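Local atomic coordinates of A-type flavoprotein (Giardia intestinalis, PDB entry 2Q9U), a protein that probably scavenges O2, binding FMN in a flavodoxin-like domain and a mu-oxo-diiron centre in a beta-lactamase-like domain. Residues R282-E287 with R402-C407; D371-K376 with G396-K401. One frame throughout, in Å; residues are numbered along the deposited sequence.

Contact 1: R282-E287 with R402-C407; sequences RSTGCE and RAIAYC. With NO3 (nitrate ion), chain E.
Ile404 reaches out from the C-terminal helix with its CG1-CD1 branch and lies against the turn formed by Thr284 and Cys286, and this apolar contact carries most of the interface. Its chi1 of -70° sets CG1 beside the backbone N, and a nearly extended chi2 (161°) carries CD1 out to Thr284. Ile404 CD1 lies 3.4 Å from Thr284 O and 3.8 Å from Thr284 OG1, the two side chains running alongside in opposite senses. The buried thiol of Cys286 fills the next place: Cys286 SG sits 3.8 Å from Ile404 CG1 and 4.1 Å from Ala403 CB, so that one sulfur bridges two successive residues of the helix.

Two polar groups of the turn bond back into helix 269-283. Thr284 OG1 bonds to the carbonyl of Ala281, while Gly285, with positive phi, closes the helix in a Schellman motif in which Gly285 N bonds to Arg282 O at 3.0 Å.

Arg282 takes no part across the interface. The extended chain of Arg282 lets NH2 donate to O1 of a nitrate ion (3.0 Å, N-H...O 153°), presumably carried over from the crystallisation solution, which lies at the guanidinium edge; NE and NH1 bond to Ser180 and Gln9 of the second subunit.

The contact thus joins the exit of helix 269-283, just before edge strand 287-292, to helix 386-409, with Val259 of strand 258-263 touching both Cys286 and Ala403.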
loop_
_atom_site.group_PDB
_atom_site.type_symbol
_atom_site.label_atom_id
_atom_site.label_comp_id
_atom_site.label_asym_id
_atom_site.label_seq_id
_atom_site.Cartn_x
_atom_site.Cartn_y
_atom_site.Cartn_z
ATOM N N ARG A 282 -29.670 10.846 -0.961
ATOM C CA ARG A 282 -29.743 11.029 0.474
ATOM C C ARG A 282 -31.050 11.747 0.838
ATOM O O ARG A 282 -31.662 11.463 1.874
ATOM C CB ARG A 282 -28.542 11.833 0.992
ATOM C CG ARG A 282 -28.403 11.759 2.522
ATOM C CD ARG A 282 -27.485 12.816 3.120
ATOM N NE ARG A 282 -27.448 12.677 4.588
ATOM C CZ ARG A 282 -28.350 13.165 5.430
ATOM N NH1 ARG A 282 -29.386 13.874 4.973
ATOM N NH2 ARG A 282 -28.206 12.966 6.748
ATOM N N SER A 283 -31.462 12.671 -0.025
ATOM C CA SER A 283 -32.708 13.449 0.188
ATOM C C SER A 283 -33.967 12.579 0.310
ATOM O O SER A 283 -34.972 13.021 0.880
ATOM C CB SER A 283 -32.912 14.475 -0.926
ATOM O OG SER A 283 -33.336 13.854 -2.145
ATOM N N THR A 284 -33.911 11.373 -0.241
ATOM C CA THR A 284 -35.040 10.413 -0.155
ATOM C C THR A 284 -35.146 9.656 1.168
ATOM O O THR A 284 -36.146 8.952 1.416
ATOM C CB THR A 284 -35.006 9.356 -1.289
ATOM O OG1 THR A 284 -33.861 8.483 -1.135
ATOM C CG2 THR A 284 -34.994 10.008 -2.625
ATOM N N GLY A 285 -34.112 9.789 1.992
ATOM C CA GLY A 285 -34.015 9.109 3.264
ATOM C C GLY A 285 -33.124 7.867 3.182
ATOM O O GLY A 285 -32.993 7.136 4.162
ATOM N N CYS A 286 -32.513 7.615 2.029
ATOM C CA CYS A 286 -31.552 6.507 1.931
ATOM C C CYS A 286 -30.214 6.849 2.572
ATOM O O CYS A 286 -29.776 8.005 2.562
ATOM C CB CYS A 286 -31.287 6.141 0.466
ATOM S SG CYS A 286 -32.631 5.339 -0.383
ATOM N N GLU A 287 -29.569 5.841 3.160
ATOM C CA GLU A 287 -28.122 5.908 3.381
ATOM C C GLU A 287 -27.433 5.945 2.006
ATOM O O GLU A 287 -27.919 5.338 1.030
ATOM C CB GLU A 287 -27.605 4.678 4.145
ATOM C CG GLU A 287 -26.105 4.858 4.464
ATOM C CD GLU A 287 -25.474 3.730 5.225
ATOM O OE1 GLU A 287 -26.051 2.621 5.254
ATOM O OE2 GLU A 287 -24.374 3.972 5.776
ATOM N N ARG A 402 -36.155 4.612 -6.325
ATOM C CA ARG A 402 -36.094 3.243 -6.842
ATOM C C ARG A 402 -35.493 2.236 -5.865
ATOM O O ARG A 402 -35.927 1.092 -5.830
ATOM C CB ARG A 402 -35.346 3.183 -8.167
ATOM C CG ARG A 402 -36.112 3.810 -9.340
ATOM C CD ARG A 402 -35.164 3.982 -10.534
ATOM N NE ARG A 402 -35.811 4.617 -11.692
ATOM C CZ ARG A 402 -36.612 3.983 -12.545
ATOM N NH1 ARG A 402 -36.889 2.704 -12.366
ATOM N NH2 ARG A 402 -37.152 4.644 -13.567
ATOM N N ALA A 403 -34.504 2.669 -5.083
ATOM C CA ALA A 403 -33.960 1.839 -4.002
ATOM C C ALA A 403 -35.052 1.530 -2.954
ATOM O O ALA A 403 -35.214 0.391 -2.527
ATOM C CB ALA A 403 -32.802 2.542 -3.340
ATOM N N ILE A 404 -35.807 2.550 -2.568
ATOM C CA ILE A 404 -36.854 2.382 -1.553
ATOM C C ILE A 404 -37.911 1.420 -2.098
ATOM O O ILE A 404 -38.344 0.498 -1.390
ATOM C CB ILE A 404 -37.421 3.736 -1.122
ATOM C CG1 ILE A 404 -36.364 4.506 -0.292
ATOM C CG2 ILE A 404 -38.735 3.543 -0.307
ATOM C CD1 ILE A 404 -36.615 6.018 -0.206
ATOM N N ALA A 405 -38.273 1.597 -3.368
ATOM C CA ALA A 405 -39.264 0.722 -4.025
ATOM C C ALA A 405 -38.788 -0.725 -4.090
ATOM O O ALA A 405 -39.554 -1.667 -3.839
ATOM C CB ALA A 405 -39.599 1.234 -5.428
ATOM N N TYR A 406 -37.511 -0.903 -4.430
ATOM C CA TYR A 406 -36.942 -2.233 -4.543
ATOM C C TYR A 406 -36.974 -2.947 -3.188
ATOM O O TYR A 406 -37.303 -4.141 -3.106
ATOM C CB TYR A 406 -35.502 -2.137 -5.096
ATOM C CG TYR A 406 -34.795 -3.458 -5.100
ATOM C CD1 TYR A 406 -34.882 -4.313 -6.189
ATOM C CD2 TYR A 406 -34.048 -3.865 -3.985
ATOM C CE1 TYR A 406 -34.237 -5.554 -6.176
ATOM C CE2 TYR A 406 -33.404 -5.076 -3.970
ATOM C CZ TYR A 406 -33.501 -5.915 -5.055
ATOM O OH TYR A 406 -32.832 -7.100 -4.977
ATOM N N CYS A 407 -36.639 -2.226 -2.124
ATOM C CA CYS A 407 -36.675 -2.797 -0.788
ATOM C C CYS A 407 -38.081 -3.143 -0.335
ATOM O O CYS A 407 -38.279 -4.153 0.312
ATOM C CB CYS A 407 -36.092 -1.845 0.238
ATOM S SG CYS A 407 -34.329 -1.831 0.193
HETATM N N NO3 E . -30.571 14.819 8.554
HETATM O O1 NO3 E . -30.821 13.499 8.154
HETATM O O2 NO3 E . -29.776 15.083 9.687
HETATM O O3 NO3 E . -31.114 15.856 7.781
#

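Contact 2: D371-K376 with G396-K401; sequences DVYDEK and GVDLGK
In the flavodoxin-like domain, the connection that leads from helix 356-367 into the edge strand 378-381 is packed against the C-terminal helix through one aromatic residue, Tyr373. Its ring projects from the loop with CG between the backbone N and the carbonyl carbon (chi1 59°), and the phenol end arrives between Asp398 and Leu399. Leu399 crosses the tyrosine at about a right angle and puts CD1 at the ring edge, 3.3 Å from Tyr373 OH and 4.0 Å from Tyr373 CE1.

Asp398 reaches out from the helix to meet the incoming tyrosine, its OD2 3.3 Å from Tyr373 CE2 and the carboxylate plane turned 66° from the ring. A water lying in the ring plane joins the two polar ends: it accepts from Tyr373 OH at 2.7 Å and donates to Asp398 OD2 at 2.8 Å. That same carboxylate oxygen is also gripped by a salt bridge from NE of Arg402, whose guanidinium makes a cation-pi contact with Tyr373.

Within the loop, an inverse gamma turn centred on Val372 is closed by a weak bond from Tyr373 N to Asp371 O. Asp374 OD1 accepts from Lys376 N at 3.2 Å, forming an Asx turn. Leu399 continues inward to Ala310 and Ala312 of strand 310-314, an arrangement typical of the three-layer alpha/beta/alpha flavodoxin fold, where helices cover a parallel five-stranded sheet.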
loop_
_atom_site.group_PDB
_atom_site.type_symbol
_atom_site.label_atom_id
_atom_site.label_comp_id
_atom_site.label_asym_id
_atom_site.label_seq_id
_atom_site.Cartn_x
_atom_site.Cartn_y
_atom_site.Cartn_z
ATOM N N ASP A 371 -31.270 -4.093 -13.001
ATOM C CA ASP A 371 -32.367 -3.294 -13.555
ATOM C C ASP A 371 -31.824 -1.948 -14.059
ATOM O O ASP A 371 -31.822 -0.931 -13.334
ATOM C CB ASP A 371 -33.438 -3.131 -12.465
ATOM C CG ASP A 371 -34.609 -2.248 -12.887
ATOM O OD1 ASP A 371 -34.716 -1.888 -14.075
ATOM O OD2 ASP A 371 -35.436 -1.916 -12.004
ATOM N N VAL A 372 -31.316 -1.949 -15.294
ATOM C CA VAL A 372 -30.742 -0.739 -15.869
ATOM C C VAL A 372 -31.898 0.046 -16.527
ATOM O O VAL A 372 -32.161 -0.070 -17.715
ATOM C CB VAL A 372 -29.580 -1.014 -16.845
ATOM C CG1 VAL A 372 -28.900 0.318 -17.270
ATOM C CG2 VAL A 372 -28.529 -1.964 -16.204
ATOM N N TYR A 373 -32.581 0.828 -15.711
ATOM C CA TYR A 373 -33.791 1.538 -16.110
ATOM C C TYR A 373 -33.556 2.725 -17.059
ATOM O O TYR A 373 -34.469 3.145 -17.779
ATOM C CB TYR A 373 -34.530 2.000 -14.861
ATOM C CG TYR A 373 -33.695 2.913 -13.993
ATOM C CD1 TYR A 373 -32.849 2.383 -13.005
ATOM C CD2 TYR A 373 -33.713 4.293 -14.183
ATOM C CE1 TYR A 373 -32.063 3.213 -12.218
ATOM C CE2 TYR A 373 -32.921 5.139 -13.398
ATOM C CZ TYR A 373 -32.102 4.583 -12.413
ATOM O OH TYR A 373 -31.325 5.416 -11.626
ATOM N N ASP A 374 -32.350 3.277 -17.038
ATOM C CA ASP A 374 -31.991 4.391 -17.910
ATOM C C ASP A 374 -30.647 4.066 -18.571
ATOM O O ASP A 374 -29.589 4.255 -17.961
ATOM C CB ASP A 374 -31.888 5.662 -17.066
ATOM C CG ASP A 374 -31.599 6.908 -17.886
ATOM O OD1 ASP A 374 -31.308 6.805 -19.101
ATOM O OD2 ASP A 374 -31.636 7.999 -17.278
ATOM N N GLU A 375 -30.682 3.601 -19.813
ATOM C CA GLU A 375 -29.457 3.176 -20.492
ATOM C C GLU A 375 -28.607 4.291 -21.108
ATOM O O GLU A 375 -27.561 4.010 -21.703
ATOM C CB GLU A 375 -29.775 2.180 -21.580
ATOM C CG GLU A 375 -30.440 0.916 -21.089
ATOM C CD GLU A 375 -30.655 -0.038 -22.231
ATOM O OE1 GLU A 375 -30.783 0.460 -23.374
ATOM O OE2 GLU A 375 -30.669 -1.259 -22.018
ATOM N N LYS A 376 -29.068 5.528 -21.000
ATOM C CA LYS A 376 -28.300 6.665 -21.458
ATOM C C LYS A 376 -27.363 7.139 -20.353
ATOM O O LYS A 376 -26.221 7.519 -20.629
ATOM C CB LYS A 376 -29.227 7.792 -21.892
ATOM N N GLY A 396 -30.198 11.187 -8.821
ATOM C CA GLY A 396 -30.012 10.578 -7.496
ATOM C C GLY A 396 -31.310 10.462 -6.715
ATOM O O GLY A 396 -31.574 9.450 -6.079
ATOM N N VAL A 397 -32.132 11.502 -6.763
ATOM C CA VAL A 397 -33.428 11.455 -6.099
ATOM C C VAL A 397 -34.177 10.236 -6.627
ATOM O O VAL A 397 -34.708 9.444 -5.839
ATOM C CB VAL A 397 -34.279 12.751 -6.325
ATOM C CG1 VAL A 397 -35.687 12.616 -5.638
ATOM C CG2 VAL A 397 -33.578 13.967 -5.775
ATOM N N ASP A 398 -34.202 10.084 -7.957
ATOM C CA ASP A 398 -34.940 9.021 -8.629
ATOM C C ASP A 398 -34.343 7.656 -8.270
ATOM O O ASP A 398 -35.069 6.673 -8.076
ATOM C CB ASP A 398 -34.908 9.223 -10.162
ATOM C CG ASP A 398 -35.503 8.021 -10.943
ATOM O OD1 ASP A 398 -36.737 7.813 -10.925
ATOM O OD2 ASP A 398 -34.754 7.279 -11.589
ATOM N N LEU A 399 -33.014 7.600 -8.199
ATOM C CA LEU A 399 -32.347 6.357 -7.828
ATOM C C LEU A 399 -32.676 5.931 -6.402
ATOM O O LEU A 399 -32.861 4.726 -6.134
ATOM C CB LEU A 399 -30.827 6.480 -8.026
ATOM C CG LEU A 399 -29.957 5.231 -7.805
ATOM C CD1 LEU A 399 -30.357 4.075 -8.718
ATOM C CD2 LEU A 399 -28.484 5.598 -8.042
ATOM N N GLY A 400 -32.719 6.912 -5.497
ATOM C CA GLY A 400 -33.086 6.708 -4.094
ATOM C C GLY A 400 -34.519 6.187 -3.963
ATOM O O GLY A 400 -34.790 5.224 -3.225
ATOM N N LYS A 401 -35.448 6.853 -4.647
ATOM C CA LYS A 401 -36.840 6.359 -4.744
ATOM C C LYS A 401 -36.915 4.930 -5.268
ATOM O O LYS A 401 -37.692 4.144 -4.737
ATOM C CB LYS A 401 -37.737 7.255 -5.611
ATOM C CG LYS A 401 -38.019 8.628 -4.986
ATOM C CD LYS A 401 -38.693 9.529 -6.005
ATOM C CE LYS A 401 -38.979 10.913 -5.431
ATOM N NZ LYS A 401 -39.402 11.864 -6.540
HETATM O O HOH W 1 -32.069 8.012 -11.873
#

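Overall arrangement
Both contacts use helix 386-409 of the flavodoxin-like domain, at neighbouring turns, and their centres lie about 11 Å apart. Each is partly buried and away from the FMN and diiron sites, with one side of the helix meeting a helix exit and another a strand-entry loop. Contact 1 is chiefly apolar and lies close to the second subunit; contact 2, which no other chain touches, adds water and charge to its packing. They meet directly: Thr284 CG2 is 3.3 Å from Val397 O, and Cys286 SG is 3.6 Å from Gly400 O. Buried members of both, Cys286, Ala403 and Leu399, face the parallel sheet, toward its strands 258-263 and 310-314.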